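Side-chain contacts in adenylation domain (Streptomyces sp., PDB 5N9X), which is an adenylation domain of the AMP-binding (ANL) family, here holding adenosine-5'-triphosphate and threonine in its pocket: residues 50-55 with 81-86; 94-99 with 112-117; 292-297 with 331-336; 238-243 with 265-270. All coordinates share one frame; numbering follows the deposited sequence.

Contact 1 of 4, residues 50-55 with 81-86; sequences HSWAEG and AIAAML
Trp52 lays its indole over the methyl group of Ala83, and the small residue is what lets so broad a ring come down onto a neighbouring helix. From CB the side chain sets off with CG anti to the backbone N (chi1 -175°), which carries the ring across to helix 79-90. CG is already 3.9 Å from Ala83 CB. The approach tightens at the ring fusion, where CD2 comes within 3.5 Å of Ala83 CB, and CE2 is almost as close at 3.6 Å. Farther out the six-membered ring passes over the methyl, CE3 being 3.7 Å from Ala83 CB, until CH2 at the far corner is 4.1 Å from Ala83 CB. The methyl therefore stands near the normal of the six-membered ring, 13° off it, in a CH-pi contact with one face. At the polar edge NE1 gives its hydrogen bond to Val139 O, which should help to hold the ring in this rotation. One residue on, Ala53 CB rests on Leu86 CB, 3.7 Å away; the backbones come nearest at the two alanines, Ala53 CA and Ala83 CA being 5.5 Å apart. Helix 79-90 connects the adjacent parallel strands 70-74 and 94-97 in a beta-alpha-beta crossover, and helix 46-62 packs across it at -54°, the local axes 8.2 Å apart, with Leu49 and Leu56 also on Ala83 and Trp219 of helix 213-222 on Leu86.

Contact 2 of 4, residues 94-99 with 112-117; sequences AYVPLD and TDSQVV
Val96 meets helix 104-114 and the residues just after it with both of its methyl groups, one for each partner. CG1 stands anti to the backbone N (chi1 -179°) and reaches Ser114, whose OG is 3.8 Å away. CG2, on the other branch, faces Val116, with 4.0 Å between Val96 CG2 and Val116 CG1; the two valines cross obliquely. A beta-branched residue suits this place because it offers two methyls at a short, rigid distance from the strand. Packing is closest around Val96 and Ser114, both buried, with Ile110 of the same helix also against Val96. Toward the surface the contact thins out: Val116 is only partly covered by the protein, while Thr112 and Gln115 are exposed. The chain turns there, since Gln115 leaves the helix with positive phi (53°) and swings Val116 back toward the strand. Strand 94-97, helix 104-114 and strand 118-121 make a beta-alpha-beta crossover, the two parallel strands having 70-74 between them. Ser114 fits this apolar setting because its hydroxyl is satisfied within the helix, by Ile110 O. Its carbonyl oxygen takes a bond from Arg70 NE. Between the two segments the contact is van der Waals and apolar packing, which sets no strict direction, while the hydroxyl and carbonyl of Ser114 find their partners in Ile110 and Arg70.

Contact 3 of 4, residues 292-297 with 331-336; sequences VVRPWA and AAEDSV
Glu333 OE2 and Arg294 NH2 stand 3.3 Å apart in a salt bridge, the shortest polar approach between residues 292-297 and 331-336. The carboxylate oxygen lies at the edge of the guanidinium and in its plane, nearly in line with the CZ-NH2 bond and so between its two N-H directions; the attraction is mainly one of charge. The carboxylate is turned, its plane 65° from that of the guanidinium, and a single oxygen meets a single nitrogen. The two side chains cross at about a right angle. Long, flexible residues suit such a span, since the nearest CA atoms, those of Arg294 and Ala331, are 9.6 Å apart. Arg294 leaves the helix with CG anti to the carbonyl carbon and then bends at chi3 (-133°), which brings the guanidinium round to the loop; Glu333 has its own bend at chi2. Helix 290-300 is the connection of a beta-alpha-beta crossover between the adjacent parallel strands 280-284 and 306-310, while residues 331-336 belong to the link between antiparallel strands 321-324 and 336-340. The other terminal nitrogen, Arg294 NH1, is directed toward the backbone of that link, but it is 4.3 Å from Ala331 O, too far for a bond, and equally distant from Ala332 O. These carbonyls would probably add some negative potential near the cation. Glu333 is exposed and Arg294 partly so, and solvent would be expected to weaken their attraction. Next along the helix, Pro295 lacks an N-H for the turn before it, where the helix is kinked, and packs on Leu269 of helix 258-271.

Contact 4 of 4, residues 238-243 with 265-270; sequences TPVETA and TTAVLG
Ala267 pushes its methyl group into a shallow hollow formed by Pro239 and Val240, in the first turn of helix 239-248. The two helices belong to the alternating beta-alpha architecture of this family, helix 258-271 being the connection of a beta-alpha-beta crossover between parallel strands 253-256 and 280-284. They cross at -71°, and their local axes approach to 8.4 Å. Such closeness depends on a small bump: Ala267 CB is 4.0 Å from Pro239 CB on one wall of the hollow and 3.8 Å from Val240 CG2 on the other. The backbone between them forms the floor, with Val240 N 3.8 Å from Ala267 CB. Val240 forms its wall with CG2, the branch beside its own backbone N, while CG1 stands anti to that nitrogen (chi1 179°). One turn deeper the roles are exchanged. Ala243 is now the small bump of helix 239-248, and its CB meets Val268 CG2 at 3.9 Å, with Ile273 and Leu264 also touching this alanine. Toward the outside, Pro239 is exposed; its ring suits a first helical turn, where there is no preceding turn whose carbonyl would need its N-H. The start of the helix is closed by a capping box: Thr238 N bonds to Glu241 OE1 at 2.6 Å, and Glu241 N returns a weak bond to Thr238 OG1. The carboxylate oxygen is met on its anti side, 29° out of the carboxylate plane. Thr238 O is gripped twice by Thr242, whose backbone N and OG1, the latter 3.0 Å away, come to that oxygen from opposite faces of its plane.

Overall arrangement
The four contacts form two pairs. Contacts 1 and 2, with centres 18 Å apart, touch between helix 79-90 and strand 94-97, which follow each other in the chain: Met85 CG lies 3.4 Å from Tyr95 CE1. Contacts 3 and 4, with centres 19 Å apart, meet through helices 290-300 and 258-271, Trp296 CE3 being 3.6 Å from Thr265 OG1. Contacts 1 and 3 lie on opposite sides of the chain's centre, their own centres 41 Å apart. Bound ATP is about 14 Å from the side chain of Glu333 in contact 3. The threonine pocket is linked to contact 1 through helix 213-222, which begins with the pocket residue Phe213 and packs on helix 79-90.

Contact 1 of 4, residues 50-55 with 81-86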
loop_
_atom_site.group_PDB
_atom_site.type_symbol
_atom_site.label_atom_id
_atom_site.label_comp_id
_atom_site.label_asym_id
_atom_site.label_seq_id
_atom_site.Cartn_x
_atom_site.Cartn_y
_atom_site.Cartn_z
ATOM N N HIS A 50 -23.145 -7.655 9.399
ATOM C CA HIS A 50 -22.951 -9.053 9.748
ATOM C C HIS A 50 -24.028 -9.952 9.147
ATOM O O HIS A 50 -23.726 -11.011 8.593
ATOM C CB HIS A 50 -22.909 -9.244 11.257
ATOM C CG HIS A 50 -22.529 -10.632 11.661
ATOM N ND1 HIS A 50 -23.448 -11.561 12.105
ATOM C CD2 HIS A 50 -21.328 -11.261 11.656
ATOM C CE1 HIS A 50 -22.825 -12.695 12.375
ATOM N NE2 HIS A 50 -21.539 -12.540 12.111
ATOM N N SER A 51 -25.285 -9.525 9.254
ATOM C CA SER A 51 -26.384 -10.248 8.629
ATOM C C SER A 51 -26.227 -10.433 7.123
ATOM O O SER A 51 -26.410 -11.529 6.596
ATOM C CB SER A 51 -27.707 -9.531 8.894
ATOM O OG SER A 51 -28.313 -10.072 10.037
ATOM N N TRP A 52 -25.929 -9.331 6.450
ATOM C CA TRP A 52 -25.786 -9.269 5.007
ATOM C C TRP A 52 -24.684 -10.257 4.584
ATOM O O TRP A 52 -24.870 -11.102 3.688
ATOM C CB TRP A 52 -25.474 -7.811 4.634
ATOM C CG TRP A 52 -25.390 -7.453 3.186
ATOM C CD1 TRP A 52 -25.591 -8.278 2.110
ATOM C CD2 TRP A 52 -25.140 -6.144 2.649
ATOM N NE1 TRP A 52 -25.444 -7.563 0.942
ATOM C CE2 TRP A 52 -25.170 -6.253 1.249
ATOM C CE3 TRP A 52 -24.877 -4.895 3.224
ATOM C CZ2 TRP A 52 -24.959 -5.148 0.404
ATOM C CZ3 TRP A 52 -24.650 -3.801 2.386
ATOM C CH2 TRP A 52 -24.696 -3.934 0.999
ATOM N N ALA A 53 -23.560 -10.188 5.296
ATOM C CA ALA A 53 -22.391 -11.001 4.995
ATOM C C ALA A 53 -22.624 -12.500 5.181
ATOM O O ALA A 53 -22.226 -13.294 4.336
ATOM C CB ALA A 53 -21.206 -10.534 5.858
ATOM N N GLU A 54 -23.237 -12.889 6.294
ATOM C CA GLU A 54 -23.659 -14.285 6.471
ATOM C C GLU A 54 -24.530 -14.779 5.313
ATOM O O GLU A 54 -24.320 -15.888 4.782
ATOM C CB GLU A 54 -24.419 -14.472 7.793
ATOM C CG GLU A 54 -23.582 -14.223 9.044
ATOM C CD GLU A 54 -22.416 -15.205 9.135
ATOM O OE1 GLU A 54 -22.629 -16.402 8.817
ATOM O OE2 GLU A 54 -21.301 -14.783 9.532
ATOM N N GLY A 55 -25.506 -13.959 4.926
ATOM C CA GLY A 55 -26.327 -14.283 3.776
ATOM C C GLY A 55 -25.524 -14.433 2.492
ATOM O O GLY A 55 -25.769 -15.354 1.706
ATOM N N ALA A 81 -19.355 -3.599 -2.023
ATOM C CA ALA A 81 -18.011 -4.139 -2.170
ATOM C C ALA A 81 -17.499 -4.723 -0.850
ATOM O O ALA A 81 -16.882 -5.794 -0.833
ATOM C CB ALA A 81 -17.059 -3.065 -2.684
ATOM N N ILE A 82 -17.768 -4.019 0.247
ATOM C CA ILE A 82 -17.318 -4.435 1.558
ATOM C C ILE A 82 -18.069 -5.683 2.022
ATOM O O ILE A 82 -17.459 -6.642 2.552
ATOM C CB ILE A 82 -17.512 -3.300 2.618
ATOM C CG1 ILE A 82 -16.654 -2.078 2.277
ATOM C CG2 ILE A 82 -17.209 -3.822 3.997
ATOM C CD1 ILE A 82 -15.131 -2.353 2.284
ATOM N N ALA A 83 -19.390 -5.660 1.857
ATOM C CA ALA A 83 -20.210 -6.779 2.286
ATOM C C ALA A 83 -19.868 -8.029 1.457
ATOM O O ALA A 83 -19.775 -9.139 1.995
ATOM C CB ALA A 83 -21.712 -6.425 2.178
ATOM N N ALA A 84 -19.658 -7.839 0.159
ATOM C CA ALA A 84 -19.197 -8.929 -0.678
ATOM C C ALA A 84 -17.871 -9.482 -0.170
ATOM O O ALA A 84 -17.652 -10.702 -0.153
ATOM C CB ALA A 84 -19.063 -8.473 -2.129
ATOM N N MET A 85 -16.973 -8.610 0.259
ATOM C CA MET A 85 -15.666 -9.125 0.615
ATOM C C MET A 85 -15.779 -9.917 1.931
ATOM O O MET A 85 -15.134 -10.947 2.101
ATOM C CB MET A 85 -14.639 -7.988 0.672
ATOM C CG MET A 85 -13.341 -8.371 1.327
ATOM S SD MET A 85 -13.370 -7.862 3.058
ATOM C CE MET A 85 -12.485 -6.304 2.897
ATOM N N LEU A 86 -16.635 -9.468 2.839
ATOM C CA LEU A 86 -16.867 -10.225 4.065
ATOM C C LEU A 86 -17.524 -11.555 3.748
ATOM O O LEU A 86 -17.140 -12.582 4.286
ATOM C CB LEU A 86 -17.729 -9.441 5.038
ATOM C CG LEU A 86 -17.092 -8.179 5.590
ATOM C CD1 LEU A 86 -18.136 -7.282 6.251
ATOM C CD2 LEU A 86 -16.018 -8.556 6.571
#

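Contact 2 of 4, residues 94-99 with 112-117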
loop_
_atom_site.group_PDB
_atom_site.type_symbol
_atom_site.label_atom_id
_atom_site.label_comp_id
_atom_site.label_asym_id
_atom_site.label_seq_id
_atom_site.Cartn_x
_atom_site.Cartn_y
_atom_site.Cartn_z
ATOM N N ALA A 94 -10.804 -16.873 -0.601
ATOM C CA ALA A 94 -9.988 -15.670 -0.678
ATOM C C ALA A 94 -10.583 -14.743 -1.715
ATOM O O ALA A 94 -11.102 -15.209 -2.742
ATOM C CB ALA A 94 -8.548 -16.005 -1.026
ATOM N N TYR A 95 -10.533 -13.437 -1.462
ATOM C CA TYR A 95 -10.923 -12.494 -2.511
ATOM C C TYR A 95 -9.707 -11.958 -3.262
ATOM O O TYR A 95 -8.636 -11.760 -2.698
ATOM C CB TYR A 95 -11.781 -11.354 -1.948
ATOM C CG TYR A 95 -11.054 -10.303 -1.126
ATOM C CD1 TYR A 95 -10.803 -10.505 0.220
ATOM C CD2 TYR A 95 -10.673 -9.103 -1.689
ATOM C CE1 TYR A 95 -10.167 -9.562 0.963
ATOM C CE2 TYR A 95 -10.041 -8.165 -0.971
ATOM C CZ TYR A 95 -9.786 -8.386 0.364
ATOM O OH TYR A 95 -9.152 -7.423 1.110
ATOM N N VAL A 96 -9.895 -11.795 -4.565
ATOM C CA VAL A 96 -8.872 -11.346 -5.483
ATOM C C VAL A 96 -9.356 -10.055 -6.110
ATOM O O VAL A 96 -10.071 -10.070 -7.112
ATOM C CB VAL A 96 -8.589 -12.404 -6.562
ATOM C CG1 VAL A 96 -7.479 -11.931 -7.515
ATOM C CG2 VAL A 96 -8.202 -13.719 -5.903
ATOM N N PRO A 97 -8.979 -8.919 -5.507
ATOM C CA PRO A 97 -9.584 -7.650 -5.918
ATOM C C PRO A 97 -9.079 -7.173 -7.264
ATOM O O PRO A 97 -7.910 -7.323 -7.566
ATOM C CB PRO A 97 -9.156 -6.671 -4.815
ATOM C CG PRO A 97 -7.903 -7.241 -4.262
ATOM C CD PRO A 97 -7.984 -8.753 -4.431
ATOM N N LEU A 98 -9.971 -6.612 -8.063
ATOM C CA LEU A 98 -9.627 -6.064 -9.357
ATOM C C LEU A 98 -10.049 -4.616 -9.307
ATOM O O LEU A 98 -11.237 -4.320 -9.145
ATOM C CB LEU A 98 -10.351 -6.806 -10.485
ATOM C CG LEU A 98 -10.184 -8.321 -10.548
ATOM C CD1 LEU A 98 -10.979 -8.941 -11.687
ATOM C CD2 LEU A 98 -8.722 -8.633 -10.698
ATOM N N ASP A 99 -9.098 -3.703 -9.409
ATOM C CA ASP A 99 -9.486 -2.315 -9.383
ATOM C C ASP A 99 -10.068 -1.958 -10.746
ATOM O O ASP A 99 -9.494 -2.308 -11.763
ATOM C CB ASP A 99 -8.311 -1.405 -9.052
ATOM C CG ASP A 99 -8.756 0.017 -8.828
ATOM O OD1 ASP A 99 -9.088 0.668 -9.820
ATOM O OD2 ASP A 99 -8.776 0.485 -7.669
ATOM N N THR A 112 -7.187 -15.168 -14.943
ATOM C CA THR A 112 -6.601 -16.454 -15.346
ATOM C C THR A 112 -5.449 -16.913 -14.435
ATOM O O THR A 112 -5.382 -18.092 -14.075
ATOM C CB THR A 112 -6.085 -16.405 -16.799
ATOM O OG1 THR A 112 -7.080 -15.816 -17.649
ATOM C CG2 THR A 112 -5.740 -17.784 -17.291
ATOM N N ASP A 113 -4.549 -15.999 -14.060
ATOM C CA ASP A 113 -3.427 -16.373 -13.188
ATOM C C ASP A 113 -3.905 -16.867 -11.826
ATOM O O ASP A 113 -3.372 -17.826 -11.276
ATOM C CB ASP A 113 -2.450 -15.197 -12.997
ATOM C CG ASP A 113 -1.139 -15.618 -12.322
ATOM O OD1 ASP A 113 -0.401 -16.438 -12.906
ATOM O OD2 ASP A 113 -0.839 -15.118 -11.217
ATOM N N SER A 114 -4.913 -16.216 -11.271
ATOM C CA SER A 114 -5.357 -16.591 -9.946
ATOM C C SER A 114 -6.361 -17.742 -9.979
ATOM O O SER A 114 -6.650 -18.354 -8.944
ATOM C CB SER A 114 -5.951 -15.381 -9.230
ATOM O OG SER A 114 -7.036 -14.863 -9.961
ATOM N N GLN A 115 -6.869 -18.045 -11.167
ATOM C CA GLN A 115 -7.821 -19.145 -11.334
ATOM C C GLN A 115 -8.991 -19.000 -10.372
ATOM O O GLN A 115 -9.199 -19.850 -9.499
ATOM C CB GLN A 115 -7.147 -20.517 -11.114
ATOM C CG GLN A 115 -5.768 -20.726 -11.769
ATOM C CD GLN A 115 -4.952 -21.814 -11.063
ATOM O OE1 GLN A 115 -4.236 -21.542 -10.096
ATOM N NE2 GLN A 115 -5.066 -23.051 -11.542
ATOM N N VAL A 116 -9.747 -17.920 -10.497
ATOM C CA VAL A 116 -10.886 -17.766 -9.603
ATOM C C VAL A 116 -12.068 -18.631 -10.056
ATOM O O VAL A 116 -12.322 -18.765 -11.242
ATOM C CB VAL A 116 -11.317 -16.281 -9.472
ATOM C CG1 VAL A 116 -10.169 -15.449 -8.935
ATOM C CG2 VAL A 116 -11.776 -15.740 -10.803
ATOM N N VAL A 117 -12.758 -19.236 -9.091
ATOM C CA VAL A 117 -13.935 -20.062 -9.344
ATOM C C VAL A 117 -15.178 -19.244 -9.652
ATOM O O VAL A 117 -16.189 -19.798 -10.066
ATOM C CB VAL A 117 -14.256 -20.957 -8.147
ATOM C CG1 VAL A 117 -13.014 -21.638 -7.663
ATOM C CG2 VAL A 117 -14.857 -20.131 -7.011
#

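Contact 3 of 4, residues 292-297 with 331-336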
loop_
_atom_site.group_PDB
_atom_site.type_symbol
_atom_site.label_atom_id
_atom_site.label_comp_id
_atom_site.label_asym_id
_atom_site.label_seq_id
_atom_site.Cartn_x
_atom_site.Cartn_y
_atom_site.Cartn_z
ATOM N N VAL A 292 8.806 16.863 3.284
ATOM C CA VAL A 292 7.376 16.604 3.115
ATOM C C VAL A 292 6.564 16.868 4.413
ATOM O O VAL A 292 5.450 17.384 4.365
ATOM C CB VAL A 292 7.154 15.139 2.617
ATOM C CG1 VAL A 292 5.779 14.651 2.936
ATOM C CG2 VAL A 292 7.394 15.046 1.129
ATOM N N VAL A 293 7.151 16.563 5.565
ATOM C CA VAL A 293 6.469 16.666 6.859
ATOM C C VAL A 293 6.538 18.061 7.545
ATOM O O VAL A 293 5.637 18.415 8.324
ATOM C CB VAL A 293 7.036 15.571 7.823
ATOM C CG1 VAL A 293 6.541 15.742 9.268
ATOM C CG2 VAL A 293 6.698 14.159 7.289
ATOM N N ARG A 294 7.570 18.861 7.240
ATOM C CA ARG A 294 7.785 20.153 7.917
ATOM C C ARG A 294 6.565 21.101 7.866
ATOM O O ARG A 294 6.166 21.638 8.902
ATOM C CB ARG A 294 9.029 20.876 7.348
ATOM C CG ARG A 294 10.358 20.106 7.459
ATOM C CD ARG A 294 11.575 20.996 7.189
ATOM N NE ARG A 294 12.533 20.381 6.261
ATOM C CZ ARG A 294 13.653 19.757 6.614
ATOM N NH1 ARG A 294 13.985 19.654 7.893
ATOM N NH2 ARG A 294 14.438 19.226 5.682
ATOM N N PRO A 295 5.958 21.309 6.676
ATOM C CA PRO A 295 4.833 22.258 6.669
ATOM C C PRO A 295 3.688 21.820 7.567
ATOM O O PRO A 295 3.120 22.645 8.281
ATOM C CB PRO A 295 4.380 22.273 5.206
ATOM C CG PRO A 295 5.504 21.711 4.433
ATOM C CD PRO A 295 6.224 20.763 5.333
ATOM N N TRP A 296 3.352 20.533 7.535
ATOM C CA TRP A 296 2.388 19.997 8.490
ATOM C C TRP A 296 2.777 20.317 9.927
ATOM O O TRP A 296 1.966 20.828 10.695
ATOM C CB TRP A 296 2.254 18.492 8.346
ATOM C CG TRP A 296 1.137 17.906 9.156
ATOM C CD1 TRP A 296 1.215 17.404 10.417
ATOM C CD2 TRP A 296 -0.225 17.755 8.747
ATOM N NE1 TRP A 296 -0.019 16.951 10.823
ATOM C CE2 TRP A 296 -0.920 17.159 9.814
ATOM C CE3 TRP A 296 -0.919 18.061 7.577
ATOM C CZ2 TRP A 296 -2.279 16.862 9.746
ATOM C CZ3 TRP A 296 -2.268 17.778 7.513
ATOM C CH2 TRP A 296 -2.936 17.182 8.593
ATOM N N ALA A 297 4.024 20.016 10.279
ATOM C CA ALA A 297 4.447 20.056 11.668
ATOM C C ALA A 297 4.443 21.476 12.251
ATOM O O ALA A 297 4.224 21.657 13.442
ATOM C CB ALA A 297 5.820 19.420 11.816
ATOM N N ALA A 331 15.288 17.704 11.595
ATOM C CA ALA A 331 16.530 18.469 11.543
ATOM C C ALA A 331 17.382 17.981 10.392
ATOM O O ALA A 331 17.855 18.779 9.575
ATOM C CB ALA A 331 17.285 18.367 12.836
ATOM N N ALA A 332 17.576 16.667 10.317
ATOM C CA ALA A 332 18.383 16.080 9.253
ATOM C C ALA A 332 17.497 15.727 8.079
ATOM O O ALA A 332 16.311 16.038 8.080
ATOM C CB ALA A 332 19.114 14.853 9.742
ATOM N N GLU A 333 18.068 15.074 7.078
ATOM C CA GLU A 333 17.274 14.641 5.949
ATOM C C GLU A 333 17.245 13.128 5.854
ATOM O O GLU A 333 17.227 12.574 4.762
ATOM C CB GLU A 333 17.805 15.255 4.656
ATOM C CG GLU A 333 16.721 15.925 3.832
ATOM C CD GLU A 333 17.202 17.173 3.141
ATOM O OE1 GLU A 333 18.212 17.096 2.404
ATOM O OE2 GLU A 333 16.565 18.234 3.350
ATOM N N ASP A 334 17.230 12.471 7.011
ATOM C CA ASP A 334 17.168 11.019 7.062
ATOM C C ASP A 334 15.733 10.483 7.161
ATOM O O ASP A 334 14.855 11.072 7.815
ATOM C CB ASP A 334 18.015 10.496 8.228
ATOM C CG ASP A 334 19.476 10.260 7.832
ATOM O OD1 ASP A 334 19.715 9.336 7.024
ATOM O OD2 ASP A 334 20.374 10.987 8.325
ATOM N N SER A 335 15.514 9.355 6.490
ATOM C CA SER A 335 14.233 8.659 6.498
ATOM C C SER A 335 14.177 7.543 7.538
ATOM O O SER A 335 14.541 6.394 7.252
ATOM C CB SER A 335 13.955 8.077 5.115
ATOM O OG SER A 335 12.587 7.745 4.988
ATOM N N VAL A 336 13.712 7.863 8.737
ATOM C CA VAL A 336 13.651 6.853 9.795
ATOM C C VAL A 336 12.369 6.014 9.698
ATOM O O VAL A 336 11.257 6.557 9.696
ATOM C CB VAL A 336 13.736 7.486 11.190
ATOM C CG1 VAL A 336 14.044 6.420 12.237
ATOM C CG2 VAL A 336 14.804 8.567 11.203
#

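Contact 4 of 4, residues 238-243 with 265-270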
loop_
_atom_site.group_PDB
_atom_site.type_symbol
_atom_site.label_atom_id
_atom_site.label_comp_id
_atom_site.label_asym_id
_atom_site.label_seq_id
_atom_site.Cartn_x
_atom_site.Cartn_y
_atom_site.Cartn_z
ATOM N N THR A 238 -11.136 16.906 -5.597
ATOM C CA THR A 238 -9.841 17.544 -5.401
ATOM C C THR A 238 -9.253 17.119 -4.062
ATOM O O THR A 238 -9.964 16.535 -3.238
ATOM C CB THR A 238 -9.971 19.076 -5.471
ATOM O OG1 THR A 238 -11.171 19.484 -4.797
ATOM C CG2 THR A 238 -10.042 19.530 -6.918
ATOM N N PRO A 239 -7.948 17.377 -3.848
ATOM C CA PRO A 239 -7.384 17.216 -2.507
ATOM C C PRO A 239 -8.140 18.062 -1.500
ATOM O O PRO A 239 -8.302 17.668 -0.344
ATOM C CB PRO A 239 -5.951 17.727 -2.663
ATOM C CG PRO A 239 -5.627 17.446 -4.069
ATOM C CD PRO A 239 -6.904 17.738 -4.821
ATOM N N VAL A 240 -8.592 19.224 -1.959
ATOM C CA VAL A 240 -9.317 20.163 -1.123
ATOM C C VAL A 240 -10.628 19.541 -0.624
ATOM O O VAL A 240 -10.988 19.685 0.549
ATOM C CB VAL A 240 -9.589 21.478 -1.888
ATOM C CG1 VAL A 240 -10.376 22.454 -1.029
ATOM C CG2 VAL A 240 -8.267 22.108 -2.343
ATOM N N GLU A 241 -11.322 18.830 -1.511
ATOM C CA GLU A 241 -12.551 18.127 -1.143
ATOM C C GLU A 241 -12.255 16.972 -0.189
ATOM O O GLU A 241 -13.020 16.675 0.725
ATOM C CB GLU A 241 -13.264 17.615 -2.397
ATOM C CG GLU A 241 -14.294 18.587 -2.966
ATOM C CD GLU A 241 -14.214 18.721 -4.478
ATOM O OE1 GLU A 241 -13.528 17.900 -5.125
ATOM O OE2 GLU A 241 -14.852 19.644 -5.023
ATOM N N THR A 242 -11.132 16.316 -0.427
ATOM C CA THR A 242 -10.681 15.218 0.398
ATOM C C THR A 242 -10.425 15.738 1.800
ATOM O O THR A 242 -10.931 15.203 2.794
ATOM C CB THR A 242 -9.404 14.594 -0.196
ATOM O OG1 THR A 242 -9.709 14.060 -1.488
ATOM C CG2 THR A 242 -8.826 13.517 0.718
ATOM N N ALA A 243 -9.632 16.797 1.873
ATOM C CA ALA A 243 -9.427 17.488 3.135
ATOM C C ALA A 243 -10.766 17.813 3.823
ATOM O O ALA A 243 -10.913 17.605 5.019
ATOM C CB ALA A 243 -8.609 18.757 2.914
ATOM N N THR A 265 -1.661 18.205 2.458
ATOM C CA THR A 265 -1.142 19.277 3.277
ATOM C C THR A 265 -1.259 20.636 2.614
ATOM O O THR A 265 -1.551 21.629 3.283
ATOM C CB THR A 265 0.320 19.010 3.633
ATOM O OG1 THR A 265 0.400 17.735 4.280
ATOM C CG2 THR A 265 0.866 20.101 4.550
ATOM N N THR A 266 -1.016 20.675 1.308
ATOM C CA THR A 266 -1.115 21.909 0.562
ATOM C C THR A 266 -2.520 22.454 0.691
ATOM O O THR A 266 -2.722 23.638 0.972
ATOM C CB THR A 266 -0.771 21.700 -0.914
ATOM O OG1 THR A 266 0.563 21.187 -1.027
ATOM C CG2 THR A 266 -0.891 23.005 -1.680
ATOM N N ALA A 267 -3.479 21.555 0.510
ATOM C CA ALA A 267 -4.892 21.871 0.557
ATOM C C ALA A 267 -5.364 22.285 1.962
ATOM O O ALA A 267 -6.114 23.244 2.111
ATOM C CB ALA A 267 -5.688 20.681 0.054
ATOM N N VAL A 268 -4.943 21.552 2.985
ATOM C CA VAL A 268 -5.289 21.900 4.361
ATOM C C VAL A 268 -4.742 23.286 4.723
ATOM O O VAL A 268 -5.454 24.134 5.261
ATOM C CB VAL A 268 -4.750 20.833 5.363
ATOM C CG1 VAL A 268 -4.774 21.364 6.790
ATOM C CG2 VAL A 268 -5.534 19.527 5.250
ATOM N N LEU A 269 -3.480 23.518 4.392
ATOM C CA LEU A 269 -2.838 24.794 4.671
ATOM C C LEU A 269 -3.428 25.948 3.856
ATOM O O LEU A 269 -3.556 27.072 4.365
ATOM C CB LEU A 269 -1.331 24.698 4.422
ATOM C CG LEU A 269 -0.417 24.197 5.546
ATOM C CD1 LEU A 269 -1.074 23.125 6.390
ATOM C CD2 LEU A 269 0.940 23.697 5.002
ATOM N N GLY A 270 -3.778 25.691 2.600
ATOM C CA GLY A 270 -4.338 26.739 1.750
ATOM C C GLY A 270 -5.712 27.246 2.192
ATOM O O GLY A 270 -5.929 28.450 2.354
#